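Local coordinates for protein endoglucanase family 5 (Clostridium acetobutylicum ATCC 824, PDB 6PZ7) that probably hydrolyses internal beta-1,4-glucosidic bonds in cellulose and related plant polysaccharides as a broad-specificity GH5_4 endoglucanase, at residues V18-G23 against G315-N320; F53-I58 against H93-L98; H138-T143 against F189-T194; F270-K275 against T299-N304. All coordinates share one frame; numbering follows the deposited sequence.

How the contacts relate
All four contacts are buried, and all reach the same closed eight-stranded parallel barrel. Contacts 2 and 3 each pair two neighbouring strands by backbone bonds, four in contact 2 and three, one of them weak, in contact 3; they meet where R57 donates to Q142 on the inner side of the barrel. Contact 4 has just two such bonds, made where strand 265-270 leaves the sheet, and relies on aromatic rings beyond that point. Contact 1 is not sheet pairing: a segment from beyond the last barrel strand packs on strand 19-22 through an indole and a guanidinium group. Contacts 1 and 4 adjoin, since strands 19-22 and 298-303 are neighbours, whereas contacts 1 and 3 do not touch.

Contact 1. Residues V18-G23 against G315-N320; sequences VGWNLG and GILDRN
The indole of W20 meets three side chains of segment 315-320, each from a different direction. I316 slides past it in the opposite sense, its CG1 4.2 Å from NE1 at the ring edge. L317 crosses at about a right angle, with CD2 4.2 Å from CZ2. R319 arrives at the far end, where NE lies 4.0 Å from CH2, near the plane of the indole. Their planes stand 65° apart, so the indole brings an edge over a guanidinium face. W20 reaches this far because its CG is anti to the backbone N (chi1 -179°), which directs the long ring system at the other segment.

The arginine suits its place because its chain, extended from CG to NE, carries a flat donor group over to segment 18-23. NH2 gives a hydrogen bond of 3.1 Å to G23 O, on a lone pair in the carbonyl plane, with an N-H...O angle of 158°. L22 CD1 lies over a face of the guanidinium, 3.7 Å from NH1; NH1 bonds to T25 OG1, which also bonds to G23 O. The buried W20 NE1 is satisfied by D303 OD2, an oxygen that also accepts from the backbone N atoms of I316 and L317. The carboxylate thus ties strand 298-303 to both segments. Here a chain segment following the eighth strand of a TIM barrel folds back against the outside of the first.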
loop_
_atom_site.group_PDB
_atom_site.type_symbol
_atom_site.label_atom_id
_atom_site.label_comp_id
_atom_site.label_asym_id
_atom_site.label_seq_id
_atom_site.Cartn_x
_atom_site.Cartn_y
_atom_site.Cartn_z
ATOM N N VAL A 18 7.554 7.657 7.093
ATOM C CA VAL A 18 8.112 6.544 6.327
ATOM C C VAL A 18 7.486 5.296 6.921
ATOM O O VAL A 18 7.244 5.205 8.133
ATOM C CB VAL A 18 9.647 6.519 6.385
ATOM C CG1 VAL A 18 10.177 6.256 7.797
ATOM C CG2 VAL A 18 10.195 5.518 5.377
ATOM N N GLY A 19 7.189 4.336 6.064
ATOM C CA GLY A 19 6.466 3.142 6.472
ATOM C C GLY A 19 7.134 1.832 6.090
ATOM O O GLY A 19 8.067 1.769 5.264
ATOM N N TRP A 20 6.597 0.770 6.684
ATOM C CA TRP A 20 6.985 -0.614 6.445
ATOM C C TRP A 20 5.720 -1.433 6.238
ATOM O O TRP A 20 4.767 -1.301 7.006
ATOM C CB TRP A 20 7.833 -1.105 7.620
ATOM C CG TRP A 20 8.350 -2.511 7.556
ATOM C CD1 TRP A 20 9.575 -2.897 7.077
ATOM C CD2 TRP A 20 7.723 -3.687 8.090
ATOM N NE1 TRP A 20 9.742 -4.252 7.286
ATOM C CE2 TRP A 20 8.615 -4.764 7.881
ATOM C CE3 TRP A 20 6.503 -3.940 8.704
ATOM C CZ2 TRP A 20 8.336 -6.066 8.278
ATOM C CZ3 TRP A 20 6.218 -5.222 9.109
ATOM C CH2 TRP A 20 7.129 -6.280 8.893
ATOM N N ASN A 21 5.708 -2.271 5.204
ATOM C CA ASN A 21 4.611 -3.187 4.924
ATOM C C ASN A 21 4.795 -4.527 5.627
ATOM O O ASN A 21 5.848 -5.185 5.465
ATOM C CB ASN A 21 4.515 -3.527 3.432
ATOM C CG ASN A 21 3.800 -2.497 2.580
ATOM O OD1 ASN A 21 2.580 -2.533 2.490
ATOM N ND2 ASN A 21 4.566 -1.631 1.940
ATOM N N LEU A 22 3.726 -4.989 6.271
ATOM C CA LEU A 22 3.623 -6.362 6.790
ATOM C C LEU A 22 3.199 -7.286 5.646
ATOM O O LEU A 22 2.077 -7.764 5.565
ATOM C CB LEU A 22 2.645 -6.397 7.946
ATOM C CG LEU A 22 2.520 -7.713 8.699
ATOM C CD1 LEU A 22 3.792 -7.996 9.523
ATOM C CD2 LEU A 22 1.281 -7.660 9.587
ATOM N N GLY A 23 4.105 -7.478 4.684
ATOM C CA GLY A 23 3.749 -8.163 3.443
ATOM C C GLY A 23 3.737 -9.675 3.532
ATOM O O GLY A 23 4.397 -10.281 4.392
ATOM N N GLY A 315 12.422 -8.836 1.780
ATOM C CA GLY A 315 12.438 -8.721 3.228
ATOM C C GLY A 315 13.707 -8.088 3.748
ATOM O O GLY A 315 14.805 -8.413 3.307
ATOM N N ILE A 316 13.563 -7.252 4.765
ATOM C CA ILE A 316 14.699 -6.630 5.427
ATOM C C ILE A 316 14.742 -6.923 6.923
ATOM O O ILE A 316 15.819 -6.782 7.529
ATOM C CB ILE A 316 14.803 -5.106 5.119
ATOM C CG1 ILE A 316 13.562 -4.362 5.571
ATOM C CG2 ILE A 316 15.037 -4.913 3.607
ATOM C CD1 ILE A 316 13.607 -2.829 5.356
ATOM N N LEU A 317 13.621 -7.330 7.526
ATOM C CA LEU A 317 13.554 -7.810 8.904
ATOM C C LEU A 317 13.463 -9.335 8.888
ATOM O O LEU A 317 12.638 -9.893 8.139
ATOM C CB LEU A 317 12.316 -7.240 9.592
ATOM C CG LEU A 317 12.057 -7.701 11.028
ATOM C CD1 LEU A 317 13.152 -7.266 11.960
ATOM C CD2 LEU A 317 10.722 -7.194 11.519
ATOM N N ASP A 318 14.270 -10.016 9.689
ATOM C CA ASP A 318 14.063 -11.434 9.956
ATOM C C ASP A 318 13.105 -11.476 11.139
ATOM O O ASP A 318 13.484 -11.168 12.280
ATOM C CB ASP A 318 15.386 -12.143 10.258
ATOM C CG ASP A 318 15.203 -13.624 10.570
ATOM O OD1 ASP A 318 14.125 -14.061 11.025
ATOM O OD2 ASP A 318 16.216 -14.379 10.452
ATOM N N ARG A 319 11.843 -11.829 10.858
ATOM C CA ARG A 319 10.812 -11.779 11.883
ATOM C C ARG A 319 10.983 -12.881 12.912
ATOM O O ARG A 319 10.519 -12.734 14.050
ATOM C CB ARG A 319 9.449 -11.934 11.245
ATOM C CG ARG A 319 9.125 -10.835 10.261
ATOM C CD ARG A 319 7.766 -11.012 9.650
ATOM N NE ARG A 319 7.607 -10.216 8.446
ATOM C CZ ARG A 319 6.529 -10.249 7.680
ATOM N NH1 ARG A 319 5.471 -10.953 8.052
ATOM N NH2 ARG A 319 6.524 -9.584 6.537
ATOM N N ASN A 320 11.619 -13.990 12.538
ATOM C CA ASN A 320 11.724 -15.143 13.424
ATOM C C ASN A 320 12.754 -14.938 14.511
ATOM O O ASN A 320 12.610 -15.523 15.599
ATOM C CB ASN A 320 12.099 -16.372 12.597
ATOM C CG ASN A 320 10.999 -16.796 11.694
ATOM O OD1 ASN A 320 9.878 -16.990 12.142
ATOM N ND2 ASN A 320 11.297 -16.931 10.416
#

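Contact 2. Residues F53-I58 against H93-L98; sequences FNTVRI and HMYAIL
The shortest bond between these strands runs from I58 N to I97 O, 2.8 Å long and nearly along the C=O axis. Three more precede it: Y95 N to N54 O and V56 N to Y95 O, each 2.9 Å, and I97 N to V56 O at 3.0 Å. V56 thus uses both N and O, on Y95 and I97, the stagger of parallel pairing. The CA-H of T55 makes a weaker contact with Y95 O, CA lying 3.2 Å away.

On one face the branched I97 packs against two neighbours: its CD1 touches T55 CG2 at 3.9 Å, and its CB lies 4.0 Å from R57 CG. R57 packs through its aliphatic part, while its guanidinium bonds to N21, Q142, N145 and Q269. On the face of V56 and I58, V56 CG2 meets CE of M94, just before the strand, at 3.7 Å; a bend at chi3 (-70°) helps this flexible chain reach it. The N54 amide stands 86° to the Y95 ring, its ND2 bonded to D15 O.

The strands belong to a beta-alpha-beta crossover through helix 76-91, which covers V56, I58, A96 and L98. Helix 42-51 packs on V56 and M94, and strand 139-142 continues the sheet.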
loop_
_atom_site.group_PDB
_atom_site.type_symbol
_atom_site.label_atom_id
_atom_site.label_comp_id
_atom_site.label_asym_id
_atom_site.label_seq_id
_atom_site.Cartn_x
_atom_site.Cartn_y
_atom_site.Cartn_z
ATOM N N PHE A 53 10.464 3.884 11.895
ATOM C CA PHE A 53 9.298 4.002 11.048
ATOM C C PHE A 53 8.169 4.631 11.841
ATOM O O PHE A 53 8.095 4.454 13.061
ATOM C CB PHE A 53 8.866 2.618 10.570
ATOM C CG PHE A 53 9.820 1.976 9.604
ATOM C CD1 PHE A 53 10.779 1.077 10.062
ATOM C CD2 PHE A 53 9.758 2.255 8.254
ATOM C CE1 PHE A 53 11.622 0.450 9.193
ATOM C CE2 PHE A 53 10.623 1.647 7.345
ATOM C CZ PHE A 53 11.558 0.740 7.826
ATOM N N ASN A 54 7.268 5.355 11.152
ATOM C CA ASN A 54 6.068 5.868 11.807
ATOM C C ASN A 54 4.768 5.372 11.199
ATOM O O ASN A 54 3.695 5.812 11.646
ATOM C CB ASN A 54 6.040 7.405 11.926
ATOM C CG ASN A 54 5.147 7.885 13.053
ATOM O OD1 ASN A 54 5.159 7.305 14.133
ATOM N ND2 ASN A 54 4.395 8.950 12.817
ATOM N N THR A 55 4.827 4.449 10.251
ATOM C CA THR A 55 3.662 3.860 9.601
ATOM C C THR A 55 3.916 2.385 9.342
ATOM O O THR A 55 5.024 2.004 8.916
ATOM C CB THR A 55 3.419 4.538 8.229
ATOM O OG1 THR A 55 3.123 5.908 8.416
ATOM C CG2 THR A 55 2.259 3.922 7.471
ATOM N N VAL A 56 2.905 1.556 9.578
ATOM C CA VAL A 56 2.872 0.180 9.099
ATOM C C VAL A 56 1.670 0.027 8.190
ATOM O O VAL A 56 0.543 0.340 8.588
ATOM C CB VAL A 56 2.830 -0.825 10.268
ATOM C CG1 VAL A 56 2.668 -2.223 9.733
ATOM C CG2 VAL A 56 4.097 -0.698 11.089
ATOM N N ARG A 57 1.914 -0.454 6.986
ATOM C CA ARG A 57 0.831 -0.847 6.093
ATOM C C ARG A 57 0.548 -2.324 6.336
ATOM O O ARG A 57 1.475 -3.145 6.399
ATOM C CB ARG A 57 1.186 -0.546 4.630
ATOM C CG ARG A 57 0.103 -0.976 3.602
ATOM C CD ARG A 57 0.328 -0.262 2.303
ATOM N NE ARG A 57 -0.574 -0.627 1.200
ATOM C CZ ARG A 57 -0.298 -1.516 0.266
ATOM N NH1 ARG A 57 0.760 -2.309 0.315
ATOM N NH2 ARG A 57 -1.089 -1.600 -0.790
ATOM N N ILE A 58 -0.731 -2.639 6.501
ATOM C CA ILE A 58 -1.241 -3.965 6.836
ATOM C C ILE A 58 -2.090 -4.424 5.653
ATOM O O ILE A 58 -3.321 -4.217 5.625
ATOM C CB ILE A 58 -2.054 -3.940 8.140
ATOM C CG1 ILE A 58 -1.267 -3.335 9.303
ATOM C CG2 ILE A 58 -2.517 -5.357 8.464
ATOM C CD1 ILE A 58 -2.110 -3.027 10.542
ATOM N N HIS A 93 1.786 3.769 18.681
ATOM C CA HIS A 93 1.686 5.167 18.289
ATOM C C HIS A 93 2.253 5.401 16.888
ATOM O O HIS A 93 2.943 6.391 16.631
ATOM C CB HIS A 93 2.286 6.087 19.354
ATOM C CG HIS A 93 1.528 6.050 20.638
ATOM N ND1 HIS A 93 0.244 6.524 20.761
ATOM C CD2 HIS A 93 1.859 5.540 21.842
ATOM C CE1 HIS A 93 -0.160 6.366 22.017
ATOM N NE2 HIS A 93 0.790 5.747 22.676
ATOM N N MET A 94 1.979 4.487 15.969
ATOM C CA MET A 94 2.247 4.629 14.549
ATOM C C MET A 94 0.921 4.744 13.800
ATOM O O MET A 94 -0.151 4.396 14.310
ATOM C CB MET A 94 3.031 3.435 14.026
ATOM C CG MET A 94 4.449 3.402 14.607
ATOM S SD MET A 94 5.545 2.148 13.867
ATOM C CE MET A 94 4.804 0.648 14.514
ATOM N N TYR A 95 1.006 5.240 12.571
ATOM C CA TYR A 95 -0.088 5.120 11.616
ATOM C C TYR A 95 -0.185 3.691 11.131
ATOM O O TYR A 95 0.836 3.028 10.923
ATOM C CB TYR A 95 0.135 6.054 10.399
ATOM C CG TYR A 95 -0.078 7.501 10.733
ATOM C CD1 TYR A 95 0.952 8.283 11.266
ATOM C CD2 TYR A 95 -1.306 8.103 10.529
ATOM C CE1 TYR A 95 0.744 9.612 11.590
ATOM C CE2 TYR A 95 -1.530 9.432 10.862
ATOM C CZ TYR A 95 -0.508 10.172 11.417
ATOM O OH TYR A 95 -0.780 11.493 11.742
ATOM N N ALA A 96 -1.423 3.213 10.951
ATOM C CA ALA A 96 -1.717 1.917 10.364
ATOM C C ALA A 96 -2.519 2.165 9.092
ATOM O O ALA A 96 -3.495 2.930 9.120
ATOM C CB ALA A 96 -2.533 1.044 11.324
ATOM N N ILE A 97 -2.142 1.526 7.983
ATOM C CA ILE A 97 -2.925 1.531 6.741
ATOM C C ILE A 97 -3.561 0.164 6.599
ATOM O O ILE A 97 -2.852 -0.847 6.556
ATOM C CB ILE A 97 -2.060 1.861 5.501
ATOM C CG1 ILE A 97 -1.382 3.221 5.596
ATOM C CG2 ILE A 97 -2.952 1.774 4.234
ATOM C CD1 ILE A 97 -0.243 3.362 4.584
ATOM N N LEU A 98 -4.886 0.107 6.551
ATOM C CA LEU A 98 -5.644 -1.130 6.408
ATOM C C LEU A 98 -6.303 -1.115 5.039
ATOM O O LEU A 98 -7.024 -0.159 4.721
ATOM C CB LEU A 98 -6.695 -1.214 7.517
ATOM C CG LEU A 98 -7.612 -2.418 7.463
ATOM C CD1 LEU A 98 -6.888 -3.711 7.692
ATOM C CD2 LEU A 98 -8.748 -2.298 8.455
#

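Contact 3. Residues H138-T143 against F189-T194; sequences HLIFQT and FIMVPT. Unlike the reference sequence in segment 138-143: Q142 (reference Glu).
F189 and F141, which flank the same backbone bond, turn their rings to different partners. The F189 ring has a water in its plane at the edge, while CB of F189 lies 4.4 Å from I140 CG1. That water donates to L139 O at 2.8 Å and accepts from F189 N at 2.9 Å, bridging the two segments just before direct pairing begins. The F141 ring leads away from segment 189-194 and makes a cation-pi contact with R188.

The carboxamide of Q142, a residue that is Glu in the reference sequence, has NE2 3.5 Å from M191 CE. Its OE1 accepts from R57 and N99. M191 also lays SD 4.0 Å from I140 CG2.

The backbone bond from F141 N to F189 O is weak; M191 N to F141 O is sound at 2.8 Å, as is T143 N to M191 O. T143 has OG1 between the backbone N and the carbonyl carbon (chi1 56°), which turns CG2 onto I190 CG2 at 3.7 Å, while OG1 bonds to N171. These are the fourth and fifth strands of the TIM barrel; the fourth leads into the Asn-Glu-Pro sequence that in family 5 carries the catalytic acid/base glutamate.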
loop_
_atom_site.group_PDB
_atom_site.type_symbol
_atom_site.label_atom_id
_atom_site.label_comp_id
_atom_site.label_asym_id
_atom_site.label_seq_id
_atom_site.Cartn_x
_atom_site.Cartn_y
_atom_site.Cartn_z
ATOM N N HIS A 138 -5.054 8.031 13.205
ATOM C CA HIS A 138 -3.881 7.211 12.923
ATOM C C HIS A 138 -4.216 5.947 12.150
ATOM O O HIS A 138 -3.305 5.313 11.616
ATOM C CB HIS A 138 -3.100 6.872 14.191
ATOM C CG HIS A 138 -2.405 8.066 14.759
ATOM N ND1 HIS A 138 -3.036 8.958 15.602
ATOM C CD2 HIS A 138 -1.166 8.560 14.535
ATOM C CE1 HIS A 138 -2.192 9.926 15.922
ATOM N NE2 HIS A 138 -1.059 9.718 15.277
ATOM N N LEU A 139 -5.480 5.529 12.089
ATOM C CA LEU A 139 -5.897 4.424 11.226
ATOM C C LEU A 139 -6.425 5.007 9.920
ATOM O O LEU A 139 -7.384 5.788 9.912
ATOM C CB LEU A 139 -6.971 3.559 11.889
ATOM C CG LEU A 139 -7.451 2.390 11.041
ATOM C CD1 LEU A 139 -6.336 1.433 10.646
ATOM C CD2 LEU A 139 -8.592 1.627 11.754
ATOM N N ILE A 140 -5.758 4.658 8.829
ATOM C CA ILE A 140 -6.082 5.075 7.465
ATOM C C ILE A 140 -6.623 3.858 6.730
ATOM O O ILE A 140 -6.075 2.746 6.870
ATOM C CB ILE A 140 -4.788 5.582 6.788
ATOM C CG1 ILE A 140 -4.289 6.856 7.511
ATOM C CG2 ILE A 140 -4.996 5.838 5.302
ATOM C CD1 ILE A 140 -2.904 7.295 7.108
ATOM N N PHE A 141 -7.701 4.041 5.963
ATOM C CA PHE A 141 -8.212 2.989 5.098
ATOM C C PHE A 141 -7.673 3.202 3.692
ATOM O O PHE A 141 -7.650 4.330 3.210
ATOM C CB PHE A 141 -9.752 2.971 5.042
ATOM C CG PHE A 141 -10.453 2.601 6.325
ATOM C CD1 PHE A 141 -9.842 1.935 7.354
ATOM C CD2 PHE A 141 -11.774 2.941 6.476
ATOM C CE1 PHE A 141 -10.544 1.630 8.521
ATOM C CE2 PHE A 141 -12.470 2.669 7.638
ATOM C CZ PHE A 141 -11.880 1.974 8.644
ATOM N N GLN A 142 -7.291 2.125 3.009
ATOM C CA GLN A 142 -6.887 2.168 1.608
ATOM C C GLN A 142 -7.898 1.281 0.871
ATOM O O GLN A 142 -8.033 0.091 1.164
ATOM C CB GLN A 142 -5.466 1.665 1.475
ATOM C CG GLN A 142 -4.996 1.445 0.062
ATOM C CD GLN A 142 -3.665 0.701 0.013
ATOM O OE1 GLN A 142 -3.565 -0.370 -0.644
ATOM N NE2 GLN A 142 -2.694 1.202 0.643
ATOM N N THR A 143 -8.642 1.865 -0.055
ATOM C CA THR A 143 -9.821 1.189 -0.602
ATOM C C THR A 143 -9.492 -0.100 -1.327
ATOM O O THR A 143 -10.185 -1.111 -1.152
ATOM C CB THR A 143 -10.561 2.157 -1.534
ATOM O OG1 THR A 143 -9.644 2.597 -2.522
ATOM C CG2 THR A 143 -11.167 3.333 -0.778
ATOM N N PHE A 189 -8.989 9.597 7.095
ATOM C CA PHE A 189 -8.235 9.715 5.844
ATOM C C PHE A 189 -8.250 8.390 5.097
ATOM O O PHE A 189 -8.166 7.314 5.695
ATOM C CB PHE A 189 -6.821 10.233 6.128
ATOM C CG PHE A 189 -6.829 11.626 6.665
ATOM C CD1 PHE A 189 -7.022 11.871 8.023
ATOM C CD2 PHE A 189 -6.813 12.724 5.806
ATOM C CE1 PHE A 189 -7.138 13.176 8.504
ATOM C CE2 PHE A 189 -6.899 14.017 6.305
ATOM C CZ PHE A 189 -7.075 14.225 7.640
ATOM N N ILE A 190 -8.395 8.494 3.778
ATOM C CA ILE A 190 -8.612 7.349 2.897
ATOM C C ILE A 190 -7.660 7.442 1.726
ATOM O O ILE A 190 -7.617 8.472 1.050
ATOM C CB ILE A 190 -10.078 7.244 2.410
ATOM C CG1 ILE A 190 -11.060 7.155 3.574
ATOM C CG2 ILE A 190 -10.229 6.036 1.490
ATOM C CD1 ILE A 190 -12.529 7.303 3.209
ATOM N N MET A 191 -6.923 6.368 1.471
ATOM C CA MET A 191 -6.073 6.247 0.292
ATOM C C MET A 191 -6.822 5.528 -0.823
ATOM O O MET A 191 -7.485 4.511 -0.584
ATOM C CB MET A 191 -4.794 5.473 0.624
ATOM C CG MET A 191 -3.803 6.286 1.420
ATOM S SD MET A 191 -2.472 5.336 2.222
ATOM C CE MET A 191 -1.711 4.564 0.808
ATOM N N VAL A 192 -6.700 6.040 -2.054
ATOM C CA VAL A 192 -7.305 5.420 -3.247
ATOM C C VAL A 192 -6.255 5.305 -4.343
ATOM O O VAL A 192 -5.509 6.278 -4.581
ATOM C CB VAL A 192 -8.518 6.209 -3.772
ATOM C CG1 VAL A 192 -9.583 6.294 -2.696
ATOM C CG2 VAL A 192 -8.168 7.607 -4.331
ATOM N N PRO A 193 -6.142 4.145 -5.004
ATOM C CA PRO A 193 -5.147 3.989 -6.070
ATOM C C PRO A 193 -5.702 4.304 -7.452
ATOM O O PRO A 193 -6.912 4.255 -7.697
ATOM C CB PRO A 193 -4.808 2.486 -5.991
ATOM C CG PRO A 193 -6.159 1.861 -5.633
ATOM C CD PRO A 193 -6.790 2.847 -4.661
ATOM N N THR A 194 -4.764 4.581 -8.371
ATOM C CA THR A 194 -4.949 4.465 -9.808
ATOM C C THR A 194 -5.127 2.976 -10.166
ATOM O O THR A 194 -4.938 2.072 -9.340
ATOM C CB THR A 194 -3.714 5.020 -10.501
ATOM O OG1 THR A 194 -2.603 4.286 -9.985
ATOM C CG2 THR A 194 -3.505 6.511 -10.275
HETATM O O HOH W 1 -7.174 8.512 9.147
#

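Contact 4. Residues F270-K275 against T299-N304; sequences FGSINK and TVWWDN
Where the seventh strand of the TIM barrel passes into the loop before helix 278-294, F270 makes its last pairing with the eighth. F270 N donates to V300 O at 3.2 Å with a bent N-H...O angle of 138°, and W302 N donates to F270 O, a straighter bond of 2.9 Å.

The F270 ring then swings back over the eighth strand: its CG lies between the backbone N and the carbonyl carbon (chi1 81°), which brings CE1 to within 3.3 Å of T299 OG1. On one face it receives the edge of W301, CE3 lying 3.9 Å from CZ. This is a T-shaped stack, with planes 78° apart and the phenyl centroid 5.4 Å from that of the six-membered indole ring.

The W301 indole in turn offers a face to G271, whose CA sits 3.6 Å from the centroid of the six-membered ring in a CH-pi contact. Glycine suits this place because its CA lies close over the indole and its backbone angles are ones that glycine alone adopts with ease. S272 follows, its OG 3.7 Å from W301 CH2.

Polar backbone bonds thus give way to contacts with aromatic surfaces as the loop leaves the sheet. W301 NE1 bonds to Y314, so the large indole can stay buried with its polar atom satisfied.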
loop_
_atom_site.group_PDB
_atom_site.type_symbol
_atom_site.label_atom_id
_atom_site.label_comp_id
_atom_site.label_asym_id
_atom_site.label_seq_id
_atom_site.Cartn_x
_atom_site.Cartn_y
_atom_site.Cartn_z
ATOM N N PHE A 270 7.335 0.406 -2.296
ATOM C CA PHE A 270 8.570 0.496 -3.085
ATOM C C PHE A 270 9.538 -0.488 -2.458
ATOM O O PHE A 270 9.295 -1.014 -1.380
ATOM C CB PHE A 270 9.133 1.905 -3.164
ATOM C CG PHE A 270 9.947 2.360 -1.958
ATOM C CD1 PHE A 270 9.419 2.450 -0.692
ATOM C CD2 PHE A 270 11.280 2.742 -2.132
ATOM C CE1 PHE A 270 10.170 2.857 0.386
ATOM C CE2 PHE A 270 12.034 3.173 -1.055
ATOM C CZ PHE A 270 11.473 3.236 0.201
ATOM N N GLY A 271 10.672 -0.714 -3.094
ATOM C CA GLY A 271 11.678 -1.604 -2.543
ATOM C C GLY A 271 12.559 -2.160 -3.631
ATOM O O GLY A 271 12.407 -1.839 -4.813
ATOM N N SER A 272 13.489 -3.014 -3.206
ATOM C CA SER A 272 14.379 -3.738 -4.120
ATOM C C SER A 272 14.620 -5.125 -3.577
ATOM O O SER A 272 14.576 -5.342 -2.358
ATOM C CB SER A 272 15.711 -2.983 -4.278
ATOM O OG SER A 272 16.391 -2.879 -3.012
ATOM N N ILE A 273 14.914 -6.067 -4.487
ATOM C CA ILE A 273 15.235 -7.427 -4.087
ATOM C C ILE A 273 16.718 -7.554 -3.736
ATOM O O ILE A 273 17.577 -6.765 -4.152
ATOM C CB ILE A 273 14.814 -8.452 -5.167
ATOM C CG1 ILE A 273 15.570 -8.252 -6.485
ATOM C CG2 ILE A 273 13.295 -8.367 -5.342
ATOM C CD1 ILE A 273 15.343 -9.370 -7.513
ATOM N N ASN A 274 17.019 -8.581 -2.960
ATOM C CA ASN A 274 18.384 -8.905 -2.573
ATOM C C ASN A 274 19.164 -9.537 -3.724
ATOM O O ASN A 274 18.947 -10.698 -4.068
ATOM C CB ASN A 274 18.333 -9.836 -1.364
ATOM C CG ASN A 274 19.716 -10.241 -0.892
ATOM O OD1 ASN A 274 20.737 -9.628 -1.264
ATOM N ND2 ASN A 274 19.775 -11.266 -0.054
ATOM N N LYS A 275 20.122 -8.803 -4.263
ATOM C CA LYS A 275 21.083 -9.299 -5.240
ATOM C C LYS A 275 22.491 -9.247 -4.656
ATOM O O LYS A 275 23.465 -8.924 -5.349
ATOM C CB LYS A 275 21.016 -8.511 -6.541
ATOM C CG LYS A 275 19.674 -8.561 -7.276
ATOM C CD LYS A 275 19.656 -7.592 -8.470
ATOM C CE LYS A 275 18.383 -7.765 -9.286
ATOM N NZ LYS A 275 18.173 -6.619 -10.229
ATOM N N THR A 299 6.823 7.343 1.667
ATOM C CA THR A 299 7.062 6.039 1.060
ATOM C C THR A 299 6.927 4.943 2.101
ATOM O O THR A 299 7.126 5.176 3.303
ATOM C CB THR A 299 8.490 5.981 0.449
ATOM O OG1 THR A 299 9.492 5.942 1.473
ATOM C CG2 THR A 299 8.739 7.136 -0.515
ATOM N N VAL A 300 6.609 3.738 1.629
ATOM C CA VAL A 300 6.369 2.572 2.491
ATOM C C VAL A 300 7.063 1.364 1.848
ATOM O O VAL A 300 6.696 0.943 0.748
ATOM C CB VAL A 300 4.876 2.304 2.669
ATOM C CG1 VAL A 300 4.649 1.192 3.697
ATOM C CG2 VAL A 300 4.109 3.563 3.067
ATOM N N TRP A 301 8.095 0.834 2.514
ATOM C CA TRP A 301 8.880 -0.286 1.992
ATOM C C TRP A 301 8.080 -1.575 1.973
ATOM O O TRP A 301 7.403 -1.895 2.955
ATOM C CB TRP A 301 10.122 -0.482 2.887
ATOM C CG TRP A 301 11.038 -1.579 2.389
ATOM C CD1 TRP A 301 10.951 -2.894 2.671
ATOM C CD2 TRP A 301 12.149 -1.432 1.504
ATOM N NE1 TRP A 301 11.921 -3.594 2.007
ATOM C CE2 TRP A 301 12.681 -2.709 1.299
ATOM C CE3 TRP A 301 12.775 -0.336 0.883
ATOM C CZ2 TRP A 301 13.800 -2.920 0.510
ATOM C CZ3 TRP A 301 13.892 -0.553 0.121
ATOM C CH2 TRP A 301 14.379 -1.834 -0.068
ATOM N N TRP A 302 8.142 -2.320 0.877
ATOM C CA TRP A 302 7.522 -3.643 0.793
ATOM C C TRP A 302 8.441 -4.717 1.386
ATOM O O TRP A 302 9.499 -5.003 0.849
ATOM C CB TRP A 302 7.197 -4.002 -0.658
ATOM C CG TRP A 302 6.526 -5.352 -0.773
ATOM C CD1 TRP A 302 7.101 -6.513 -1.218
ATOM C CD2 TRP A 302 5.206 -5.682 -0.352
ATOM N NE1 TRP A 302 6.205 -7.543 -1.103
ATOM C CE2 TRP A 302 5.034 -7.067 -0.574
ATOM C CE3 TRP A 302 4.153 -4.957 0.201
ATOM C CZ2 TRP A 302 3.830 -7.730 -0.290
ATOM C CZ3 TRP A 302 2.951 -5.618 0.480
ATOM C CH2 TRP A 302 2.812 -6.990 0.222
ATOM N N ASP A 303 8.012 -5.328 2.483
ATOM C CA ASP A 303 8.744 -6.379 3.183
ATOM C C ASP A 303 7.853 -7.617 3.180
ATOM O O ASP A 303 6.816 -7.657 3.849
ATOM C CB ASP A 303 9.145 -5.958 4.601
ATOM C CG ASP A 303 10.022 -6.970 5.268
ATOM O OD1 ASP A 303 9.725 -8.172 5.130
ATOM O OD2 ASP A 303 11.007 -6.570 5.920
ATOM N N ASN A 304 8.253 -8.658 2.470
ATOM C CA ASN A 304 7.495 -9.913 2.400
ATOM C C ASN A 304 8.096 -11.028 3.233
ATOM O O ASN A 304 7.652 -12.174 3.138
ATOM C CB ASN A 304 7.251 -10.329 0.953
ATOM C CG ASN A 304 8.530 -10.601 0.186
ATOM O OD1 ASN A 304 9.645 -10.489 0.712
ATOM N ND2 ASN A 304 8.359 -10.922 -1.077
#